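Local coordinates for phosphoribosylaminoimidazole carboxylase, ATPase subunit (Thermotoga maritima, PDB 3AX6), which probably catalyses the ATP-dependent conversion of 5-aminoimidazole ribonucleotide and bicarbonate to N5-carboxyaminoimidazole ribonucleotide in purine biosynthesis, at residues A[116-121]-A[166-172]; A[133-137]-A[149-155]; A[64-68]-A[281-286]. One frame throughout, in Å; residues are numbered along the deposited sequence.

Interaction 1 of 3, residues A[116-121]-A[166-172]; sequences PEYKLV and TYLEEFV. With ADP (adenosine-5'-diphosphate), chain E.
V121 and L168 pack methyl to methyl, CG1 of V121 on CD1 of L168, at a modelled separation of 3.2 Å that is doubtfully short. On the other face of the paired strands, CB of Y118 comes up to the edge of the Y167 ring, 4.1 Å from its CD2. At the opposite end of the contact the ring of P116 crosses V172, CG to CG2 3.8 Å. Between these apolar patches strands 118-120 and 166-170 run antiparallel, with K119 and L168 as the hydrogen-bonded pair; L168 N reaches K119 O at 2.7 Å. Next along, E170 grips E117 twice. Its backbone N-H goes to E117 O, and its OE2 takes the N-H of E117 at 2.8 Å from N, through the anti lone pair and almost straight (169°). CG of E170 lies between the backbone N and the carbonyl carbon (chi1 67°), and the chain, straight beyond it, carries OE2 there. The two carboxylates lie close, probably unfavourably, which makes that bond matter. The segment then runs into the adenine site of this ATP-grasp domain. ADP N6 donates to E169 OE2, also paired with K138, at an apparently very short 2.5 Å, its exact length doubtful, and to E170 O at 3.1 Å; V172 N donates to ADP N1 at 2.8 Å. These partners match the 6-amino group and N1 acceptor of adenine, so a guanine would probably be poorly received.

Interaction 2 of 3, residues A[133-137]-A[149-155]; sequences FPVVQ and VFIIKNE
F133 lays one face of its ring on N154, whose CA stands 3.7 Å from the ring centroid in a CH-pi contact, 24° off the normal. The same ring turns its edge to the carbonyl of I152, with CD2 of F133 3.4 Å from I152 O, and its CE2 touches CG2 of I152 at 3.6 Å. Next along, V135 and I152 run alongside each other on one face of the sheet, CG1 of V135 to CB of I152 3.8 Å. On the opposite face V136 CG1 is pressed against V149 CG2 at 3.5 Å. The valine and isoleucine pairs belong to a beta hairpin, strands 135-139 and 149-152, with F133 and N154 flanking its open end; strand 149-152 borders the four-stranded antiparallel sheet of the ATP-grasp domain. V135 with I152 and Q137 with F150 are its hydrogen-bonded pairs; Q137 N meets F150 O at 2.7 Å, nearly straight. Further out, V128 of helix 124-129 packs on both V135 and I152. Q137, fully extended with CG trans to its own N (chi1 176°), has its amide held at both ends: OE1 takes the N-H of I162 and NE2 bonds to OG1 of T166. V136 faces the other way, touching E169, F171 and the bound ADP.

Interaction 3 of 3, residues A[64-68]-A[281-286]; sequences DVTTY and HIRAIM
V65, T67 and I285 make the heart of this contact, where a strand of the N-terminal parallel sheet, part of the Rossmann-like preATP-grasp domain, lies against the last turn of helix 277-285. V65 and T67, alternate residues of strand 65-68, both point toward the helix, and I285 reaches them with the end of its side chain: CD1 of I285 is 3.9 Å from CG1 of V65 and 3.8 Å from CG2 of T67. A chi1 of 71°, with CG1 of I285 between its own N and carbonyl carbon, aims the extended chain at the strand. V65 uses its second methyl as well; CG2 sits 3.7 Å from the selenium of M286, a selenomethionine whose twice-bent chain folds back over the valine. The short segment axes approach to 10.1 Å, the spacing of a helix laid on a sheet, with their directions 137° apart.

T67 adds the polar link. H281 meets it from the helix and gives the hydrogen on NE2 to T67 OG1 at 3.0 Å, the hydroxyl lying in the imidazole plane. CG2 of I285 stands 3.8 Å above the plane of that ring, toward its rim, and M16 of helix 11-22 touches both T67 and H281. At its other nitrogen, ND1 of H281 accepts from the backbone N of I240, while T67 OG1 bonds to the carbonyl of H89. A leucine in place of H281 would probably leave T67 OG1 without its ring donor and the N-H of I240 without its acceptor.

With ND1 taking a hydrogen and NE2 giving one, the imidazole is fixed in rotation and is likely to be neutral; the buried T67 OG1 accepts from NE2 and so probably donates to the carbonyl of H89.

Interactions 1 and 2 are neighbours, their centres 10 Å apart, and together span the four-stranded antiparallel sheet: 118-120, 166-170, 135-139 and 149-152 in order across it. Strands 166-170 and 135-139 join them, with E169 N 2.9 Å from V136 O, and both contribute residues to the ADP pocket. Along the chain interaction 2 nests inside the loop closed by interaction 1, and both nest inside that of interaction 3. The last lies about 34 and 40 Å away, centre to centre, in the N-terminal parallel sheet. There it ties residues 64-68 to helix 277-285, so the chain, having built the sheet that lines one side of the ADP pocket, returns to pack on its own beginning.

Interaction 1 of 3, residues A[116-121]-A[166-172]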
# COMPACT_ATOMS: atom_id res chain seq x y z
N PRO A 116 0.65 -27.77 24.64
CA PRO A 116 0.86 -29.22 24.75
C PRO A 116 1.75 -29.56 25.95
O PRO A 116 2.61 -28.76 26.33
CB PRO A 116 1.55 -29.57 23.43
CG PRO A 116 0.98 -28.57 22.48
CD PRO A 116 1.01 -27.30 23.29
N GLU A 117 1.54 -30.73 26.56
CA GLU A 117 2.36 -31.15 27.69
C GLU A 117 3.80 -31.27 27.20
O GLU A 117 4.04 -31.84 26.14
CB GLU A 117 1.91 -32.52 28.20
CG GLU A 117 1.63 -32.58 29.68
CD GLU A 117 0.15 -32.47 29.98
OE1 GLU A 117 -0.62 -33.36 29.54
OE2 GLU A 117 -0.25 -31.50 30.65
N TYR A 118 4.75 -30.73 27.95
CA TYR A 118 6.14 -30.79 27.53
C TYR A 118 7.07 -31.16 28.69
O TYR A 118 6.64 -31.26 29.84
CB TYR A 118 6.55 -29.44 26.93
CG TYR A 118 6.54 -28.34 27.95
CD1 TYR A 118 7.72 -27.87 28.51
CD2 TYR A 118 5.34 -27.81 28.42
CE1 TYR A 118 7.72 -26.90 29.49
CE2 TYR A 118 5.32 -26.84 29.40
CZ TYR A 118 6.51 -26.39 29.94
OH TYR A 118 6.51 -25.42 30.91
N LYS A 119 8.35 -31.33 28.37
CA LYS A 119 9.34 -31.72 29.36
C LYS A 119 10.75 -31.49 28.80
O LYS A 119 11.03 -31.81 27.65
CB LYS A 119 9.13 -33.20 29.70
CG LYS A 119 10.16 -33.83 30.61
CD LYS A 119 9.93 -33.50 32.08
CE LYS A 119 10.13 -34.73 32.95
NZ LYS A 119 11.40 -35.46 32.63
N LEU A 120 11.63 -30.94 29.63
CA LEU A 120 13.01 -30.68 29.22
C LEU A 120 13.79 -31.99 29.21
O LEU A 120 13.59 -32.83 30.10
CB LEU A 120 13.66 -29.69 30.20
CG LEU A 120 15.12 -29.30 29.99
CD1 LEU A 120 15.29 -28.58 28.66
CD2 LEU A 120 15.56 -28.41 31.14
N VAL A 121 14.66 -32.18 28.23
CA VAL A 121 15.43 -33.42 28.18
C VAL A 121 16.68 -33.36 29.06
O VAL A 121 17.54 -32.49 28.89
CB VAL A 121 15.86 -33.81 26.74
CG1 VAL A 121 14.65 -33.85 25.83
CG2 VAL A 121 16.91 -32.85 26.21
N THR A 166 17.37 -29.92 23.72
CA THR A 166 16.05 -29.98 23.13
C THR A 166 15.09 -30.24 24.27
O THR A 166 15.50 -30.43 25.40
CB THR A 166 15.93 -31.15 22.14
OG1 THR A 166 16.01 -32.39 22.86
CG2 THR A 166 17.04 -31.10 21.10
N TYR A 167 13.80 -30.23 23.96
CA TYR A 167 12.79 -30.53 24.95
C TYR A 167 11.80 -31.44 24.24
O TYR A 167 11.85 -31.58 23.02
CB TYR A 167 12.11 -29.26 25.48
CG TYR A 167 11.24 -28.52 24.48
CD1 TYR A 167 11.81 -27.75 23.45
CD2 TYR A 167 9.85 -28.57 24.57
CE1 TYR A 167 11.00 -27.06 22.54
CE2 TYR A 167 9.04 -27.88 23.66
CZ TYR A 167 9.62 -27.13 22.65
OH TYR A 167 8.82 -26.45 21.76
N LEU A 168 10.93 -32.07 25.01
CA LEU A 168 9.94 -32.97 24.44
C LEU A 168 8.54 -32.45 24.68
O LEU A 168 8.29 -31.68 25.61
CB LEU A 168 10.07 -34.35 25.10
CG LEU A 168 10.88 -35.48 24.47
CD1 LEU A 168 12.24 -35.02 24.03
CD2 LEU A 168 10.99 -36.60 25.50
N GLU A 169 7.62 -32.85 23.81
CA GLU A 169 6.22 -32.48 23.99
C GLU A 169 5.35 -33.57 23.39
O GLU A 169 5.75 -34.28 22.47
CB GLU A 169 5.90 -31.09 23.40
CG GLU A 169 5.97 -30.92 21.91
CD GLU A 169 5.60 -29.49 21.50
OE1 GLU A 169 6.22 -28.54 22.01
OE2 GLU A 169 4.68 -29.32 20.66
N GLU A 170 4.15 -33.72 23.95
CA GLU A 170 3.22 -34.75 23.50
C GLU A 170 2.82 -34.55 22.06
O GLU A 170 2.75 -33.42 21.57
CB GLU A 170 1.98 -34.75 24.39
CG GLU A 170 1.13 -33.50 24.27
CD GLU A 170 -0.15 -33.60 25.07
OE1 GLU A 170 -0.87 -34.61 24.90
OE2 GLU A 170 -0.43 -32.67 25.87
N PHE A 171 2.54 -35.66 21.38
CA PHE A 171 2.12 -35.61 19.99
C PHE A 171 0.67 -35.14 19.93
O PHE A 171 -0.20 -35.72 20.56
CB PHE A 171 2.22 -36.98 19.33
CG PHE A 171 1.91 -36.96 17.87
CD1 PHE A 171 2.86 -36.53 16.95
CD2 PHE A 171 0.65 -37.32 17.41
CE1 PHE A 171 2.55 -36.45 15.59
CE2 PHE A 171 0.33 -37.25 16.05
CZ PHE A 171 1.28 -36.81 15.14
N VAL A 172 0.43 -34.09 19.15
CA VAL A 172 -0.90 -33.52 19.00
C VAL A 172 -1.54 -33.90 17.66
O VAL A 172 -0.90 -33.79 16.61
CB VAL A 172 -0.82 -31.96 19.09
CG1 VAL A 172 -2.14 -31.34 18.65
CG2 VAL A 172 -0.49 -31.53 20.52
PB ADP E . 9.12 -24.80 13.06
O1B ADP E . 8.01 -23.82 12.86
O2B ADP E . 9.43 -25.54 11.66
O3B ADP E . 10.48 -23.97 13.60
PA ADP E . 7.15 -26.21 14.44
O1A ADP E . 6.89 -26.14 15.90
O2A ADP E . 6.19 -25.14 13.69
O3A ADP E . 8.76 -25.93 14.20
O5' ADP E . 6.85 -27.73 13.94
C5' ADP E . 6.52 -27.70 12.54
C4' ADP E . 5.35 -28.65 12.25
O4' ADP E . 5.46 -29.89 13.03
C3' ADP E . 4.00 -28.02 12.63
O3' ADP E . 3.46 -27.21 11.57
C2' ADP E . 3.14 -29.23 12.97
O2' ADP E . 2.47 -29.74 11.81
C1' ADP E . 4.15 -30.24 13.56
N9 ADP E . 4.13 -30.23 15.04
C8 ADP E . 4.72 -29.32 15.87
N7 ADP E . 4.49 -29.62 17.12
C5 ADP E . 3.73 -30.74 17.17
C6 ADP E . 3.17 -31.53 18.21
N6 ADP E . 3.37 -31.18 19.53
N1 ADP E . 2.45 -32.62 17.89
C2 ADP E . 2.25 -32.98 16.61
N3 ADP E . 2.75 -32.26 15.60
C4 ADP E . 3.49 -31.15 15.83

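Interaction 2 of 3, residues A[133-137]-A[149-155]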
# COMPACT_ATOMS: atom_id res chain seq x y z
N PHE A 133 5.81 -43.55 23.13
CA PHE A 133 5.85 -43.33 21.69
C PHE A 133 4.45 -43.19 21.10
O PHE A 133 3.52 -43.90 21.48
CB PHE A 133 6.59 -44.49 21.01
CG PHE A 133 7.99 -44.70 21.50
CD1 PHE A 133 8.29 -45.74 22.38
CD2 PHE A 133 9.03 -43.86 21.09
CE1 PHE A 133 9.59 -45.95 22.83
CE2 PHE A 133 10.34 -44.06 21.53
CZ PHE A 133 10.62 -45.10 22.40
N PRO A 134 4.28 -42.26 20.14
CA PRO A 134 5.34 -41.38 19.63
C PRO A 134 5.41 -40.12 20.46
O PRO A 134 4.46 -39.77 21.17
CB PRO A 134 4.88 -41.10 18.22
CG PRO A 134 3.40 -40.95 18.41
CD PRO A 134 3.07 -42.14 19.30
N VAL A 135 6.54 -39.42 20.37
CA VAL A 135 6.72 -38.17 21.09
C VAL A 135 7.47 -37.19 20.19
O VAL A 135 8.27 -37.60 19.34
CB VAL A 135 7.49 -38.38 22.42
CG1 VAL A 135 8.93 -38.73 22.15
CG2 VAL A 135 7.39 -37.13 23.27
N VAL A 136 7.21 -35.90 20.36
CA VAL A 136 7.85 -34.89 19.53
C VAL A 136 9.02 -34.20 20.23
O VAL A 136 8.88 -33.71 21.35
CB VAL A 136 6.84 -33.82 19.10
CG1 VAL A 136 7.47 -32.89 18.08
CG2 VAL A 136 5.61 -34.48 18.53
N GLN A 137 10.16 -34.18 19.56
CA GLN A 137 11.36 -33.53 20.09
C GLN A 137 11.61 -32.23 19.32
O GLN A 137 11.49 -32.18 18.09
CB GLN A 137 12.58 -34.45 19.96
CG GLN A 137 13.88 -33.78 20.42
CD GLN A 137 15.13 -34.58 20.10
OE1 GLN A 137 15.32 -35.04 18.98
NE2 GLN A 137 16.00 -34.73 21.10
N VAL A 149 12.33 -30.05 14.13
CA VAL A 149 11.36 -30.89 14.83
C VAL A 149 11.50 -32.35 14.42
O VAL A 149 11.58 -32.68 13.23
CB VAL A 149 9.91 -30.44 14.55
CG1 VAL A 149 9.57 -30.62 13.08
CG2 VAL A 149 8.95 -31.26 15.41
N PHE A 150 11.55 -33.24 15.41
CA PHE A 150 11.70 -34.66 15.14
C PHE A 150 10.67 -35.47 15.91
O PHE A 150 10.49 -35.30 17.12
CB PHE A 150 13.11 -35.11 15.51
CG PHE A 150 13.42 -36.54 15.14
CD1 PHE A 150 14.04 -37.39 16.05
CD2 PHE A 150 13.10 -37.04 13.88
CE1 PHE A 150 14.33 -38.71 15.72
CE2 PHE A 150 13.39 -38.36 13.54
CZ PHE A 150 14.01 -39.20 14.46
N ILE A 151 9.98 -36.36 15.21
CA ILE A 151 8.99 -37.21 15.85
C ILE A 151 9.61 -38.57 16.17
O ILE A 151 9.91 -39.35 15.26
CB ILE A 151 7.77 -37.39 14.94
CG1 ILE A 151 7.18 -36.02 14.59
CG2 ILE A 151 6.72 -38.24 15.64
CD1 ILE A 151 6.07 -36.05 13.56
N ILE A 152 9.83 -38.83 17.45
CA ILE A 152 10.41 -40.10 17.88
C ILE A 152 9.31 -41.16 17.93
O ILE A 152 8.58 -41.28 18.92
CB ILE A 152 11.08 -39.95 19.28
CG1 ILE A 152 12.14 -38.85 19.22
CG2 ILE A 152 11.73 -41.26 19.70
CD1 ILE A 152 12.83 -38.58 20.53
N LYS A 153 9.21 -41.94 16.86
CA LYS A 153 8.19 -42.98 16.75
C LYS A 153 8.51 -44.26 17.54
O LYS A 153 7.61 -44.98 17.93
CB LYS A 153 7.96 -43.32 15.28
CG LYS A 153 7.59 -42.10 14.43
CD LYS A 153 7.44 -42.45 12.95
CE LYS A 153 8.74 -43.00 12.37
NZ LYS A 153 9.86 -42.02 12.44
N ASN A 154 9.80 -44.52 17.76
CA ASN A 154 10.24 -45.70 18.50
C ASN A 154 11.70 -45.58 18.93
O ASN A 154 12.32 -44.54 18.74
CB ASN A 154 10.05 -46.95 17.64
CG ASN A 154 10.60 -46.78 16.24
OD1 ASN A 154 11.77 -46.47 16.05
ND2 ASN A 154 9.74 -46.98 15.24
N GLU A 155 12.24 -46.65 19.51
CA GLU A 155 13.64 -46.67 19.96
C GLU A 155 14.61 -46.31 18.84
O GLU A 155 15.50 -45.48 19.02
CB GLU A 155 14.01 -48.05 20.50
CG GLU A 155 13.61 -48.32 21.93
CD GLU A 155 14.08 -49.68 22.40
OE1 GLU A 155 14.08 -49.92 23.63
OE2 GLU A 155 14.44 -50.52 21.54

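Interaction 3 of 3, residues A[64-68]-A[281-286]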
# COMPACT_ATOMS: atom_id res chain seq x y z
N ASP A 64 14.43 7.27 18.15
CA ASP A 64 13.53 7.50 19.28
C ASP A 64 12.94 6.15 19.67
O ASP A 64 12.73 5.87 20.85
CB ASP A 64 12.41 8.46 18.88
CG ASP A 64 12.92 9.82 18.47
OD1 ASP A 64 12.92 10.12 17.25
OD2 ASP A 64 13.34 10.58 19.37
N VAL A 65 12.68 5.32 18.67
CA VAL A 65 12.13 3.99 18.88
C VAL A 65 12.81 3.05 17.91
O VAL A 65 12.98 3.38 16.74
CB VAL A 65 10.61 3.94 18.62
CG1 VAL A 65 10.16 2.49 18.54
CG2 VAL A 65 9.86 4.66 19.74
N THR A 66 13.20 1.88 18.42
CA THR A 66 13.85 0.88 17.59
C THR A 66 13.07 -0.43 17.63
O THR A 66 12.51 -0.83 18.67
CB THR A 66 15.29 0.62 18.06
OG1 THR A 66 16.02 1.85 18.03
CG2 THR A 66 15.99 -0.37 17.14
N THR A 67 13.03 -1.09 16.47
CA THR A 67 12.35 -2.36 16.33
C THR A 67 13.17 -3.24 15.39
O THR A 67 14.25 -2.85 14.95
CB THR A 67 10.92 -2.16 15.79
OG1 THR A 67 10.25 -3.43 15.71
CG2 THR A 67 10.96 -1.50 14.42
N TYR A 68 12.66 -4.42 15.05
CA TYR A 68 13.41 -5.34 14.20
C TYR A 68 12.52 -6.22 13.32
O TYR A 68 11.34 -6.40 13.61
CB TYR A 68 14.32 -6.19 15.08
CG TYR A 68 13.67 -6.61 16.39
CD1 TYR A 68 12.87 -7.75 16.47
CD2 TYR A 68 13.85 -5.85 17.55
CE1 TYR A 68 12.26 -8.12 17.68
CE2 TYR A 68 13.24 -6.21 18.75
CZ TYR A 68 12.44 -7.34 18.81
OH TYR A 68 11.81 -7.69 19.99
N HIS A 281 1.86 -2.28 13.24
CA HIS A 281 3.10 -2.43 13.98
C HIS A 281 3.71 -1.07 14.32
O HIS A 281 4.20 -0.86 15.44
CB HIS A 281 4.10 -3.25 13.16
CG HIS A 281 5.37 -3.57 13.90
ND1 HIS A 281 5.39 -4.37 15.02
CD2 HIS A 281 6.65 -3.18 13.68
CE1 HIS A 281 6.64 -4.47 15.46
NE2 HIS A 281 7.42 -3.75 14.66
N ILE A 282 3.68 -0.15 13.36
CA ILE A 282 4.22 1.19 13.57
C ILE A 282 3.39 1.89 14.64
O ILE A 282 3.94 2.50 15.55
CB ILE A 282 4.19 2.05 12.28
CG1 ILE A 282 5.01 1.37 11.17
CG2 ILE A 282 4.76 3.43 12.57
CD1 ILE A 282 6.42 1.02 11.57
N ARG A 283 2.07 1.80 14.52
CA ARG A 283 1.19 2.42 15.50
C ARG A 283 1.51 1.92 16.91
O ARG A 283 1.61 2.70 17.85
CB ARG A 283 -0.29 2.13 15.21
CG ARG A 283 -0.89 2.81 13.97
CD ARG A 283 -2.40 2.70 14.04
NE ARG A 283 -3.09 3.03 12.80
CZ ARG A 283 -4.23 3.70 12.74
NH1 ARG A 283 -4.81 4.12 13.87
NH2 ARG A 283 -4.81 3.95 11.58
N ALA A 284 1.67 0.60 17.04
CA ALA A 284 1.94 0.01 18.34
C ALA A 284 3.28 0.40 18.96
O ALA A 284 3.34 0.74 20.14
CB ALA A 284 1.81 -1.50 18.27
N ILE A 285 4.35 0.37 18.18
CA ILE A 285 5.64 0.71 18.76
C ILE A 285 5.79 2.20 19.03
O ILE A 285 6.66 2.62 19.79
CB ILE A 285 6.82 0.23 17.88
CG1 ILE A 285 6.91 1.06 16.60
CG2 ILE A 285 6.64 -1.25 17.56
CD1 ILE A 285 8.11 0.71 15.73
N MSE A 286 4.93 3.01 18.40
CA MSE A 286 4.97 4.46 18.62
C MSE A 286 3.91 4.85 19.66
O MSE A 286 3.64 6.03 19.87
CB MSE A 286 4.71 5.22 17.32
CG MSE A 286 5.75 5.01 16.22
SE MSE A 286 7.56 5.21 16.85
CE MSE A 286 7.50 7.05 17.38